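Local coordinates for Hydrogenase/urease maturation factor HypB (PDB 4LPS), which binds and slowly hydrolyses GTP to support nickel insertion into [NiFe] hydrogenase, and is also required for urease maturation, at residues Leu157-Gly162 against Val179-Ala184; Gly138-Pro143 against Leu167-Met172. One frame throughout, in Å; residues are numbered along the deposited sequence.

Contact 1: residues Leu157-Gly162 against Val179-Ala184; sequences LSVPEG and VIISKA. With GDP (guanosine-5'-diphosphate), chain D.
Leu157 and Ser158 run alongside Ile181 and Ser182 as neighbouring parallel strands, joined by a backbone ladder. Leu157 N donates to Ile180 O at 2.8 Å, Ser182 N donates to Leu157 O at 2.9 Å, and Val159 N closes the ladder on Ser182 O at 3.0 Å.

Polar side chains gather at the strand ends. Glu161 OE2 accepts Ser158 N from above the carboxylate plane and Ser158 OG on the anti side at 2.9 Å; with the Ser54 OG bond to OE1, these fix the rotation of the group. Ser57 OG binds OE2 too. A water donates to Ser158 OG and accepts from Lys183 NZ, 2.8 Å from NZ. Extended beyond CG, the Lys183 methylenes run across one face of the guanine, CG 3.6 Å from C6, and bring NZ to the ribose O4' of GDP at 3.0 Å; NZ also binds Gly56 O of the P-loop. Lys183 and Asp185 belong to the guanine-recognition motif of GTPases.

Among apolar contacts, Val159 CG2 packs on Ile181 CG2 at 4.0 Å, and the Pro160 ring crosses the Lys183 chain. Leu157 and Ile181 face helix 194-204, while Ile181 also bonds through its backbone to Phe211 of strand 210-212.

Contact 2: residues Gly138-Pro143 against Leu167-Met172; sequences GNLVCP and LKYPTM. With NI (nickel (II) ion), chain F; PO4 (phosphate ion), chain E.
Tyr169 turns its ring onto Leu140 and Val141, which approach from different sides: Leu140 CD1 sits over one face in a CH-pi contact, 4.1 Å from the ring centroid and 23° off the normal, whereas Val141 CG2 meets the edge at CD2, 3.8 Å away. Tyr169 also occupies the N-cap position of helix 170-174. The loop that it packs against belongs to the metal site of this P-loop GTPase: Cys142 SG binds nickel at 2.1 Å together with Cys106. Asn139 shapes that loop through an Asx turn, its OD1 accepting Val141 N at 2.9 Å from above the amide plane, while its ND2 binds Cys106 O and makes a weak bond to Cys142 SG. Further along the helix, Met172 extends its chain along Leu140 toward Pro143, with CB 3.3 Å from Leu140 O and CG against Leu140 CD2. Bends at chi2 (63°) and chi3 (74°) fold the thioether back, so that CE comes within 3.5 Å of Asn139 O and also touches Pro143 CD. Both Met172 and Pro143 lean on Met52 of strand 47-52. Water 2 bridges Met172 N and Leu140 O, donating to the carbonyl at 3.1 Å.

In the fold
The centres of contacts 1 and 2 lie 14 Å apart, and the two alternate along the chain: strand 152-158 leads into helix 165-168, and helix 170-174 into strand 178-182. Glu161 OE1 packs 4.1 Å from Leu140 CD1, placing the two regions side by side, and Ser54, bonded to that same carboxylate oxygen, also touches Leu140. Contact 1 borders the base and ribose of GDP, the nearest part of the Lys183 side chain being about 10 Å from magnesium. Contact 2 carries the nickel ligand Cys142, and the Leu140 side chain is about 10 Å from the nearest part of GDP. Lys59 bonds both GDP and the phosphate ion next to Gly138.

Contact 1: residues Leu157-Gly162 against Val179-Ala184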
ATOM      1  N   LEU A 157       3.213  -2.226  -9.517  1.00 11.84           N
ATOM      2  CA  LEU A 157       4.189  -2.735 -10.471  1.00 12.21           C
ATOM      3  C   LEU A 157       4.615  -1.571 -11.351  1.00 15.07           C
ATOM      4  O   LEU A 157       3.805  -1.032 -12.107  1.00 15.14           O
ATOM      5  CB  LEU A 157       3.607  -3.872 -11.316  1.00 11.01           C
ATOM      6  CG  LEU A 157       4.470  -4.340 -12.492  1.00 13.26           C
ATOM      7  CD1 LEU A 157       5.830  -4.812 -12.006  1.00 17.50           C
ATOM      8  CD2 LEU A 157       3.775  -5.436 -13.292  1.00 15.13           C
ATOM      9  N   SER A 158       5.880  -1.174 -11.251  1.00 11.53           N
ATOM     10  CA  SER A 158       6.347  -0.023 -12.007  1.00 11.22           C
ATOM     11  C   SER A 158       6.766  -0.459 -13.398  1.00 10.63           C
ATOM     12  O   SER A 158       7.253  -1.577 -13.589  1.00 12.01           O
ATOM     13  CB  SER A 158       7.498   0.685 -11.288  1.00 10.99           C
ATOM     14  OG  SER A 158       8.745   0.088 -11.578  1.00 13.48           O
ATOM     15  N   VAL A 159       6.525   0.415 -14.373  1.00 10.93           N
ATOM     16  CA  VAL A 159       6.835   0.132 -15.770  1.00 11.44           C
ATOM     17  C   VAL A 159       8.288  -0.323 -15.981  1.00 11.43           C
ATOM     18  O   VAL A 159       8.518  -1.303 -16.691  1.00 16.85           O
ATOM     19  CB  VAL A 159       6.532   1.364 -16.667  1.00 11.75           C
ATOM     20  CG1 VAL A 159       7.244   1.261 -18.005  1.00 12.23           C
ATOM     21  CG2 VAL A 159       5.036   1.501 -16.883  1.00 12.11           C
ATOM     22  N   PRO A 160       9.274   0.368 -15.370  1.00 11.47           N
ATOM     23  CA  PRO A 160      10.655  -0.082 -15.593  1.00 13.38           C
ATOM     24  C   PRO A 160      10.974  -1.496 -15.096  1.00 14.35           C
ATOM     25  O   PRO A 160      11.980  -2.051 -15.541  1.00 18.56           O
ATOM     26  CB  PRO A 160      11.487   0.950 -14.823  1.00 12.39           C
ATOM     27  CG  PRO A 160      10.626   2.161 -14.758  1.00 12.58           C
ATOM     28  CD  PRO A 160       9.240   1.629 -14.601  1.00 11.38           C
ATOM     29  N   GLU A 161      10.164  -2.059 -14.200  1.00 11.66           N
ATOM     30  CA  GLU A 161      10.424  -3.408 -13.687  1.00 12.86           C
ATOM     31  C   GLU A 161      10.195  -4.490 -14.741  1.00 11.83           C
ATOM     32  O   GLU A 161      10.794  -5.562 -14.675  1.00 12.21           O
ATOM     33  CB  GLU A 161       9.549  -3.708 -12.465  1.00 11.32           C
ATOM     34  CG  GLU A 161       9.828  -2.836 -11.250  1.00 15.93           C
ATOM     35  CD  GLU A 161       8.797  -3.012 -10.152  1.00 19.60           C
ATOM     36  OE1 GLU A 161       8.480  -4.172  -9.806  1.00 20.52           O
ATOM     37  OE2 GLU A 161       8.299  -1.989  -9.637  1.00 20.62           O
ATOM     38  N   GLY A 162       9.333  -4.206 -15.711  1.00 12.15           N
ATOM     39  CA  GLY A 162       9.018  -5.176 -16.749  1.00 13.00           C
ATOM     40  C   GLY A 162       7.580  -5.656 -16.670  1.00 13.24           C
ATOM     41  O   GLY A 162       7.042  -5.844 -15.577  1.00 13.03           O
ATOM     42  N   VAL A 179      -4.247  -3.536  -8.349  1.00 12.91           N
ATOM     43  CA  VAL A 179      -2.886  -3.429  -8.847  1.00 13.60           C
ATOM     44  C   VAL A 179      -2.705  -2.066  -9.494  1.00 13.20           C
ATOM     45  O   VAL A 179      -3.547  -1.618 -10.278  1.00 14.06           O
ATOM     46  CB  VAL A 179      -2.546  -4.548  -9.863  1.00 15.22           C
ATOM     47  CG1 VAL A 179      -1.111  -4.409 -10.361  1.00 12.29           C
ATOM     48  CG2 VAL A 179      -2.749  -5.913  -9.239  1.00 17.46           C
ATOM     49  N   ILE A 180      -1.612  -1.398  -9.149  1.00 13.48           N
ATOM     50  CA  ILE A 180      -1.271  -0.129  -9.771  1.00 11.75           C
ATOM     51  C   ILE A 180      -0.064  -0.289 -10.684  1.00 12.00           C
ATOM     52  O   ILE A 180       1.012  -0.675 -10.231  1.00 10.93           O
ATOM     53  CB  ILE A 180      -0.964   0.950  -8.713  1.00 12.24           C
ATOM     54  CG1 ILE A 180      -2.200   1.219  -7.850  1.00 11.62           C
ATOM     55  CG2 ILE A 180      -0.475   2.231  -9.373  1.00 11.35           C
ATOM     56  CD1 ILE A 180      -1.904   2.048  -6.621  1.00 11.36           C
ATOM     57  N   ILE A 181      -0.242   0.006 -11.969  1.00 15.26           N
ATOM     58  CA  ILE A 181       0.896   0.114 -12.873  1.00 14.91           C
ATOM     59  C   ILE A 181       1.465   1.519 -12.728  1.00 14.11           C
ATOM     60  O   ILE A 181       0.920   2.480 -13.274  1.00 12.46           O
ATOM     61  CB  ILE A 181       0.511  -0.160 -14.342  1.00 13.52           C
ATOM     62  CG1 ILE A 181      -0.081  -1.565 -14.490  1.00 12.96           C
ATOM     63  CG2 ILE A 181       1.727  -0.008 -15.251  1.00 12.43           C
ATOM     64  CD1 ILE A 181      -0.550  -1.896 -15.901  1.00 13.86           C
ATOM     65  N   SER A 182       2.557   1.634 -11.983  1.00 13.33           N
ATOM     66  CA  SER A 182       3.088   2.944 -11.631  1.00 14.16           C
ATOM     67  C   SER A 182       4.141   3.390 -12.636  1.00 11.15           C
ATOM     68  O   SER A 182       4.622   2.584 -13.436  1.00 10.95           O
ATOM     69  CB  SER A 182       3.663   2.932 -10.212  1.00 11.64           C
ATOM     70  OG  SER A 182       4.656   1.940 -10.053  1.00 13.23           O
ATOM     71  N   LYS A 183       4.477   4.680 -12.593  1.00 11.02           N
ATOM     72  CA  LYS A 183       5.371   5.303 -13.569  1.00 11.22           C
ATOM     73  C   LYS A 183       4.871   5.055 -14.992  1.00 13.51           C
ATOM     74  O   LYS A 183       5.644   4.725 -15.894  1.00 11.78           O
ATOM     75  CB  LYS A 183       6.806   4.794 -13.393  1.00 11.28           C
ATOM     76  CG  LYS A 183       7.260   4.761 -11.932  1.00 12.56           C
ATOM     77  CD  LYS A 183       8.742   4.434 -11.791  1.00 12.65           C
ATOM     78  CE  LYS A 183       9.138   4.341 -10.322  1.00 12.07           C
ATOM     79  NZ  LYS A 183      10.602   4.101 -10.129  1.00  9.91           N
ATOM     80  N   ALA A 184       3.566   5.228 -15.181  1.00 12.15           N
ATOM     81  CA  ALA A 184       2.925   4.962 -16.465  1.00 16.93           C
ATOM     82  C   ALA A 184       3.401   5.908 -17.571  1.00 15.99           C
ATOM     83  O   ALA A 184       3.212   5.631 -18.757  1.00 12.95           O
ATOM     84  CB  ALA A 184       1.414   5.046 -16.316  1.00 12.65           C
TER
HETATM   85  PB  GDP D 302       9.436   3.726  -3.346  1.00 14.28           P
HETATM   86  O1B GDP D 302      10.850   3.330  -3.002  1.00 14.98           O
HETATM   87  O2B GDP D 302       8.783   4.422  -2.179  1.00  8.10           O
HETATM   88  O3B GDP D 302       8.615   2.505  -3.678  1.00 15.20           O
HETATM   89  O3A GDP D 302       9.449   4.684  -4.633  1.00 18.89           O
HETATM   90  PA  GDP D 302       9.970   6.209  -4.596  1.00 17.29           P
HETATM   91  O1A GDP D 302       8.836   7.134  -4.239  1.00 13.76           O
HETATM   92  O2A GDP D 302      11.137   6.388  -3.660  1.00 17.91           O
HETATM   93  O5' GDP D 302      10.380   6.454  -6.123  1.00 13.35           O
HETATM   94  C5' GDP D 302      11.636   5.996  -6.620  1.00 13.08           C
HETATM   95  C4' GDP D 302      11.998   6.817  -7.848  1.00 13.40           C
HETATM   96  O4' GDP D 302      10.945   6.733  -8.809  1.00 17.36           O
HETATM   97  C3' GDP D 302      12.142   8.285  -7.492  1.00 15.26           C
HETATM   98  O3' GDP D 302      13.254   8.806  -8.225  1.00 13.26           O
HETATM   99  C2' GDP D 302      10.878   8.942  -7.999  1.00 14.01           C
HETATM  100  O2' GDP D 302      11.144  10.274  -8.435  1.00 12.65           O
HETATM  101  C1' GDP D 302      10.517   8.050  -9.171  1.00 16.50           C
HETATM  102  N9  GDP D 302       9.065   8.025  -9.456  1.00 14.86           N
HETATM  103  C8  GDP D 302       8.050   7.817  -8.595  1.00 10.86           C
HETATM  104  N7  GDP D 302       6.861   7.842  -9.247  1.00 13.36           N
HETATM  105  C5  GDP D 302       7.113   8.055 -10.554  1.00 13.38           C
HETATM  106  C6  GDP D 302       6.323   8.191 -11.802  1.00 13.35           C
HETATM  107  O6  GDP D 302       5.079   8.109 -11.786  1.00 15.97           O
HETATM  108  N1  GDP D 302       6.982   8.403 -12.948  1.00 14.40           N
HETATM  109  C2  GDP D 302       8.324   8.496 -12.994  1.00 14.35           C
HETATM  110  N2  GDP D 302       8.932   8.712 -14.185  1.00 10.72           N
HETATM  111  N3  GDP D 302       9.109   8.380 -11.896  1.00 14.74           N
HETATM  112  C4  GDP D 302       8.567   8.165 -10.679  1.00 16.11           C
HETATM  113  O   HOH W   1      10.936   1.482 -11.194  1.00 11.31           O

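Contact 2: residues Gly138-Pro143 against Leu167-Met172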
ATOM      1  N   GLY A 138      10.133  -2.743   0.804  1.00 11.11           N
ATOM      2  CA  GLY A 138      10.308  -3.059  -0.602  1.00  9.59           C
ATOM      3  C   GLY A 138      10.707  -4.511  -0.785  1.00 11.57           C
ATOM      4  O   GLY A 138      11.807  -4.917  -0.398  1.00 12.66           O
ATOM      5  N   ASN A 139       9.801  -5.282  -1.382  1.00 11.34           N
ATOM      6  CA  ASN A 139       9.934  -6.730  -1.510  1.00  9.81           C
ATOM      7  C   ASN A 139       8.695  -7.276  -2.217  1.00  9.68           C
ATOM      8  O   ASN A 139       7.571  -7.039  -1.771  1.00  9.19           O
ATOM      9  CB  ASN A 139      10.111  -7.380  -0.133  1.00  9.33           C
ATOM     10  CG  ASN A 139      10.416  -8.866  -0.214  1.00 11.48           C
ATOM     11  OD1 ASN A 139      10.426  -9.459  -1.293  1.00 13.70           O
ATOM     12  ND2 ASN A 139      10.694  -9.470   0.933  1.00 10.02           N
ATOM     13  N   LEU A 140       8.891  -7.976  -3.331  1.00 10.10           N
ATOM     14  CA  LEU A 140       7.761  -8.535  -4.068  1.00 10.01           C
ATOM     15  C   LEU A 140       7.410  -9.953  -3.629  1.00 12.78           C
ATOM     16  O   LEU A 140       6.579 -10.606  -4.258  1.00 13.07           O
ATOM     17  CB  LEU A 140       8.042  -8.530  -5.573  1.00 10.72           C
ATOM     18  CG  LEU A 140       7.456  -7.378  -6.388  1.00 11.27           C
ATOM     19  CD1 LEU A 140       7.601  -7.640  -7.885  1.00 11.11           C
ATOM     20  CD2 LEU A 140       6.001  -7.158  -6.028  1.00 14.91           C
ATOM     21  N   VAL A 141       8.042 -10.438  -2.561  1.00 10.54           N
ATOM     22  CA  VAL A 141       7.816 -11.817  -2.128  1.00 11.86           C
ATOM     23  C   VAL A 141       7.220 -11.892  -0.725  1.00 13.40           C
ATOM     24  O   VAL A 141       6.014 -12.075  -0.568  1.00 18.29           O
ATOM     25  CB  VAL A 141       9.118 -12.638  -2.159  1.00 11.82           C
ATOM     26  CG1 VAL A 141       8.839 -14.093  -1.790  1.00 12.44           C
ATOM     27  CG2 VAL A 141       9.750 -12.565  -3.539  1.00 11.95           C
ATOM     28  N   CYS A 142       8.073 -11.753   0.286  1.00 10.76           N
ATOM     29  CA  CYS A 142       7.715 -12.065   1.671  1.00 13.23           C
ATOM     30  C   CYS A 142       6.528 -11.303   2.287  1.00 16.47           C
ATOM     31  O   CYS A 142       5.798 -11.880   3.094  1.00 16.07           O
ATOM     32  CB  CYS A 142       8.940 -11.861   2.563  1.00 13.32           C
ATOM     33  SG  CYS A 142      10.365 -12.845   2.058  1.00 18.05           S
ATOM     34  N   PRO A 143       6.325 -10.018   1.933  1.00 13.34           N
ATOM     35  CA  PRO A 143       5.151  -9.388   2.553  1.00 11.13           C
ATOM     36  C   PRO A 143       3.815  -9.994   2.109  1.00 11.71           C
ATOM     37  O   PRO A 143       2.802  -9.764   2.768  1.00 10.01           O
ATOM     38  CB  PRO A 143       5.261  -7.921   2.109  1.00  9.24           C
ATOM     39  CG  PRO A 143       6.701  -7.731   1.766  1.00  9.15           C
ATOM     40  CD  PRO A 143       7.139  -9.038   1.190  1.00  9.55           C
ATOM     41  N   LEU A 167       3.353 -12.862 -13.367  1.00 16.33           N
ATOM     42  CA  LEU A 167       3.484 -14.314 -13.293  1.00 21.93           C
ATOM     43  C   LEU A 167       4.765 -14.770 -12.589  1.00 23.00           C
ATOM     44  O   LEU A 167       4.859 -15.920 -12.155  1.00 20.72           O
ATOM     45  CB  LEU A 167       3.417 -14.925 -14.696  1.00 20.97           C
ATOM     46  CG  LEU A 167       2.038 -14.903 -15.361  1.00 23.92           C
ATOM     47  CD1 LEU A 167       1.944 -15.932 -16.483  1.00 25.44           C
ATOM     48  CD2 LEU A 167       0.942 -15.130 -14.339  1.00 24.44           C
ATOM     49  N   LYS A 168       5.751 -13.881 -12.488  1.00 18.68           N
ATOM     50  CA  LYS A 168       6.989 -14.204 -11.783  1.00 18.36           C
ATOM     51  C   LYS A 168       6.817 -14.126 -10.275  1.00 18.00           C
ATOM     52  O   LYS A 168       7.526 -14.801  -9.527  1.00 19.09           O
ATOM     53  CB  LYS A 168       8.121 -13.279 -12.226  1.00 20.19           C
ATOM     54  CG  LYS A 168       8.766 -13.679 -13.544  1.00 24.66           C
ATOM     55  CD  LYS A 168       9.908 -12.740 -13.894  1.00 29.94           C
ATOM     56  CE  LYS A 168      10.689 -13.252 -15.090  1.00 36.97           C
ATOM     57  NZ  LYS A 168      11.722 -12.273 -15.528  1.00 40.31           N
ATOM     58  N   TYR A 169       5.876 -13.298  -9.830  1.00 14.50           N
ATOM     59  CA  TYR A 169       5.597 -13.188  -8.406  1.00 14.23           C
ATOM     60  C   TYR A 169       4.100 -13.362  -8.148  1.00 14.07           C
ATOM     61  O   TYR A 169       3.446 -12.459  -7.621  1.00 15.44           O
ATOM     62  CB  TYR A 169       6.103 -11.845  -7.869  1.00 13.33           C
ATOM     63  CG  TYR A 169       7.590 -11.663  -8.078  1.00 13.30           C
ATOM     64  CD1 TYR A 169       8.090 -11.182  -9.284  1.00 12.92           C
ATOM     65  CD2 TYR A 169       8.498 -12.025  -7.092  1.00 12.51           C
ATOM     66  CE1 TYR A 169       9.447 -11.030  -9.487  1.00 12.77           C
ATOM     67  CE2 TYR A 169       9.858 -11.879  -7.287  1.00 12.55           C
ATOM     68  CZ  TYR A 169      10.326 -11.382  -8.485  1.00 15.26           C
ATOM     69  OH  TYR A 169      11.681 -11.239  -8.681  1.00 16.92           O
ATOM     70  N   PRO A 170       3.553 -14.536  -8.521  1.00 15.16           N
ATOM     71  CA  PRO A 170       2.104 -14.759  -8.495  1.00 15.63           C
ATOM     72  C   PRO A 170       1.477 -14.636  -7.107  1.00 20.05           C
ATOM     73  O   PRO A 170       0.340 -14.171  -7.018  1.00 20.93           O
ATOM     74  CB  PRO A 170       1.961 -16.190  -9.032  1.00 17.06           C
ATOM     75  CG  PRO A 170       3.259 -16.840  -8.728  1.00 17.18           C
ATOM     76  CD  PRO A 170       4.282 -15.761  -8.899  1.00 16.24           C
ATOM     77  N   THR A 171       2.191 -15.032  -6.055  1.00 18.37           N
ATOM     78  CA  THR A 171       1.620 -15.006  -4.708  1.00 21.83           C
ATOM     79  C   THR A 171       1.394 -13.573  -4.234  1.00 16.54           C
ATOM     80  O   THR A 171       0.403 -13.283  -3.562  1.00 18.75           O
ATOM     81  CB  THR A 171       2.519 -15.755  -3.693  1.00 27.68           C
ATOM     82  OG1 THR A 171       2.623 -17.136  -4.068  1.00 31.49           O
ATOM     83  CG2 THR A 171       1.948 -15.671  -2.287  1.00 23.05           C
ATOM     84  N   MET A 172       2.297 -12.668  -4.596  1.00 15.59           N
ATOM     85  CA  MET A 172       2.099 -11.262  -4.265  1.00 18.01           C
ATOM     86  C   MET A 172       0.879 -10.682  -4.977  1.00 20.27           C
ATOM     87  O   MET A 172       0.051 -10.013  -4.361  1.00 18.89           O
ATOM     88  CB  MET A 172       3.344 -10.441  -4.601  1.00 11.33           C
ATOM     89  CG  MET A 172       3.164  -8.946  -4.380  1.00 10.66           C
ATOM     90  SD  MET A 172       2.832  -8.459  -2.670  1.00 10.71           S
ATOM     91  CE  MET A 172       4.446  -8.686  -1.928  1.00  9.89           C
TER
HETATM   92 NI    NI F 304      12.395 -12.338   2.467  1.00 14.01          NI
HETATM   93  P   PO4 E 303      11.052   1.094  -0.471  1.00 20.60           P
HETATM   94  O1  PO4 E 303      10.630   0.414   0.807  1.00 27.59           O
HETATM   95  O2  PO4 E 303      10.720   2.560  -0.373  1.00 18.55           O
HETATM   96  O3  PO4 E 303      12.537   0.924  -0.664  1.00 18.96           O
HETATM   97  O4  PO4 E 303      10.315   0.479  -1.630  1.00 26.64           O
HETATM   98  O   HOH W   2       5.426 -13.422  -4.944  1.00 22.96           O